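PDB 2WBN: terminase large subunit from Bacillus phage spp1, which drives viral DNA into empty capsids as an ATP-powered motor and cuts the genome with its metal-dependent nuclease domain, the part described here. Local coordinates for residues A[164-169]-A[188-193]. Sequence-based numbering, arbitrary orientation.
Sequences AREFEN and DNHTID
E166 CG lies anti to its carbonyl carbon, beside the backbone N (chi1 -69°), and with the chain extended beyond CG the side chain reaches from its helix to the first turn of helix 190-198, where T191, its OG1 set between backbone N and carbonyl carbon, turns its hydroxyl to the same carboxylate. Two short hydrogen bonds converge on E166 OE1. T191 N donates to the syn lone pair of E166 OE1 at 2.7 Å, and T191 OG1 donates to E166 OE1 at 2.6 Å from the anti side, out of the carboxylate plane. E166 OE2 is held more loosely: H190 N reaches it at 3.3 Å with an N-H...O angle of 144°, a weak bond. The two bonds on E166 OE1 should limit rotation of the carboxylate, which accepts from the amides of H190, weakly, and T191 at the start of the helix, a capping role played by a side chain from another helix. A negative group at a helix N-terminus would also be favoured by the helix dipole. E166 OE2 also lies 3.4 Å from CD2 of H190, with carboxylate and imidazole planes steeply inclined. Since H190 and D193 are ligands of the second catalytic manganese, E166, bonded to the backbone of H190, is consistent with a second-shell residue of that site. Beside this polar cluster, I192 CG1 sits over one face of the F167 ring, 3.9 Å from the centroid and 18° off the normal, a CH-pi contact. Farther along, a water bridges the two backbones, donating to E166 O and to D188 O, the latter at 2.7 Å. Both helices pack on the central sheet of the RNase H-like nuclease domain, F167 on strands 152-155 and 33-35, H190 and T191 on strand 64-72.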
loop_
_atom_site.group_PDB
_atom_site.type_symbol
_atom_site.label_atom_id
_atom_site.label_comp_id
_atom_site.label_asym_id
_atom_site.label_seq_id
_atom_site.Cartn_x
_atom_site.Cartn_y
_atom_site.Cartn_z
ATOM N N ALA A 164 -3.372 1.079 -9.285
ATOM C CA ALA A 164 -3.028 0.954 -10.707
ATOM C C ALA A 164 -2.442 2.250 -11.288
ATOM O O ALA A 164 -1.386 2.226 -11.888
ATOM C CB ALA A 164 -4.254 0.489 -11.548
ATOM N N ARG A 165 -3.111 3.383 -11.065
ATOM C CA ARG A 165 -2.674 4.660 -11.585
ATOM C C ARG A 165 -1.331 5.084 -10.986
ATOM O O ARG A 165 -0.418 5.469 -11.706
ATOM C CB ARG A 165 -3.719 5.748 -11.317
ATOM C CG ARG A 165 -3.349 7.103 -11.958
ATOM C CD ARG A 165 -4.358 8.213 -11.671
ATOM N NE ARG A 165 -4.799 8.179 -10.286
ATOM C CZ ARG A 165 -4.124 8.660 -9.258
ATOM N NH1 ARG A 165 -4.640 8.526 -8.044
ATOM N NH2 ARG A 165 -2.933 9.260 -9.420
ATOM N N GLU A 166 -1.193 4.963 -9.677
ATOM C CA GLU A 166 0.007 5.476 -9.037
ATOM C C GLU A 166 1.218 4.650 -9.430
ATOM O O GLU A 166 2.269 5.212 -9.755
ATOM C CB GLU A 166 -0.169 5.546 -7.534
ATOM C CG GLU A 166 -1.157 6.599 -7.109
ATOM C CD GLU A 166 -1.073 6.884 -5.627
ATOM O OE1 GLU A 166 -0.590 5.998 -4.882
ATOM O OE2 GLU A 166 -1.457 8.000 -5.226
ATOM N N PHE A 167 1.076 3.324 -9.418
ATOM C CA PHE A 167 2.203 2.461 -9.750
ATOM C C PHE A 167 2.598 2.579 -11.217
ATOM O O PHE A 167 3.796 2.605 -11.530
ATOM C CB PHE A 167 1.917 1.003 -9.362
ATOM C CG PHE A 167 2.188 0.677 -7.900
ATOM C CD1 PHE A 167 1.259 0.961 -6.919
ATOM C CD2 PHE A 167 3.361 0.031 -7.530
ATOM C CE1 PHE A 167 1.491 0.626 -5.595
ATOM C CE2 PHE A 167 3.625 -0.285 -6.201
ATOM C CZ PHE A 167 2.673 -0.009 -5.232
ATOM N N GLU A 168 1.615 2.659 -12.119
ATOM C CA GLU A 168 1.917 2.872 -13.527
ATOM C C GLU A 168 2.651 4.192 -13.819
ATOM O O GLU A 168 3.555 4.235 -14.660
ATOM C CB GLU A 168 0.669 2.780 -14.407
ATOM C CG GLU A 168 1.046 2.925 -15.881
ATOM C CD GLU A 168 -0.017 2.518 -16.878
ATOM O OE1 GLU A 168 -0.938 1.741 -16.544
ATOM O OE2 GLU A 168 0.097 3.010 -18.020
ATOM N N ASN A 169 2.283 5.257 -13.109
ATOM C CA ASN A 169 2.784 6.574 -13.462
ATOM C C ASN A 169 3.989 7.068 -12.646
ATOM O O ASN A 169 4.629 8.037 -13.053
ATOM C CB ASN A 169 1.611 7.569 -13.455
ATOM C CG ASN A 169 0.571 7.223 -14.541
ATOM O OD1 ASN A 169 0.810 7.435 -15.713
ATOM N ND2 ASN A 169 -0.529 6.624 -14.148
ATOM N N ASP A 188 2.044 11.816 -5.534
ATOM C CA ASP A 188 1.122 10.888 -6.254
ATOM C C ASP A 188 1.544 9.429 -5.951
ATOM O O ASP A 188 1.561 8.576 -6.828
ATOM C CB ASP A 188 1.107 11.168 -7.781
ATOM C CG ASP A 188 0.604 12.581 -8.149
ATOM O OD1 ASP A 188 -0.059 13.248 -7.326
ATOM O OD2 ASP A 188 0.901 13.043 -9.276
ATOM N N ASN A 189 1.871 9.159 -4.685
ATOM C CA ASN A 189 2.520 7.908 -4.277
ATOM C C ASN A 189 1.944 7.382 -2.982
ATOM O O ASN A 189 2.578 6.616 -2.264
ATOM C CB ASN A 189 4.025 8.140 -4.087
ATOM C CG ASN A 189 4.323 9.054 -2.903
ATOM O OD1 ASN A 189 3.493 9.908 -2.522
ATOM N ND2 ASN A 189 5.498 8.880 -2.309
ATOM N N HIS A 190 0.710 7.771 -2.689
ATOM C CA HIS A 190 0.120 7.487 -1.383
ATOM C C HIS A 190 -0.164 5.997 -1.170
ATOM O O HIS A 190 0.046 5.462 -0.057
ATOM C CB HIS A 190 -1.121 8.379 -1.210
ATOM C CG HIS A 190 -0.886 9.767 -1.721
ATOM N ND1 HIS A 190 -0.029 10.645 -1.099
ATOM C CD2 HIS A 190 -1.289 10.384 -2.859
ATOM C CE1 HIS A 190 0.048 11.762 -1.799
ATOM N NE2 HIS A 190 -0.716 11.633 -2.868
ATOM N N THR A 191 -0.603 5.305 -2.229
ATOM C CA THR A 191 -0.810 3.867 -2.144
ATOM C C THR A 191 0.514 3.093 -2.167
ATOM O O THR A 191 0.580 1.966 -1.679
ATOM C CB THR A 191 -1.697 3.293 -3.293
ATOM O OG1 THR A 191 -1.019 3.437 -4.549
ATOM C CG2 THR A 191 -3.054 3.987 -3.339
ATOM N N ILE A 192 1.552 3.684 -2.741
ATOM C CA ILE A 192 2.882 3.057 -2.748
ATOM C C ILE A 192 3.460 3.096 -1.330
ATOM O O ILE A 192 3.987 2.100 -0.834
ATOM C CB ILE A 192 3.849 3.751 -3.721
ATOM C CG1 ILE A 192 3.260 3.831 -5.137
ATOM C CG2 ILE A 192 5.164 2.968 -3.816
ATOM C CD1 ILE A 192 4.107 4.608 -6.125
ATOM N N ASP A 193 3.349 4.247 -0.674
ATOM C CA ASP A 193 3.704 4.348 0.752
ATOM C C ASP A 193 2.947 3.336 1.594
ATOM O O ASP A 193 3.557 2.624 2.375
ATOM C CB ASP A 193 3.431 5.756 1.287
ATOM C CG ASP A 193 4.465 6.775 0.823
ATOM O OD1 ASP A 193 5.571 6.372 0.412
ATOM O OD2 ASP A 193 4.170 7.986 0.884
HETATM O O HOH W 1 2.141 8.090 -9.403
#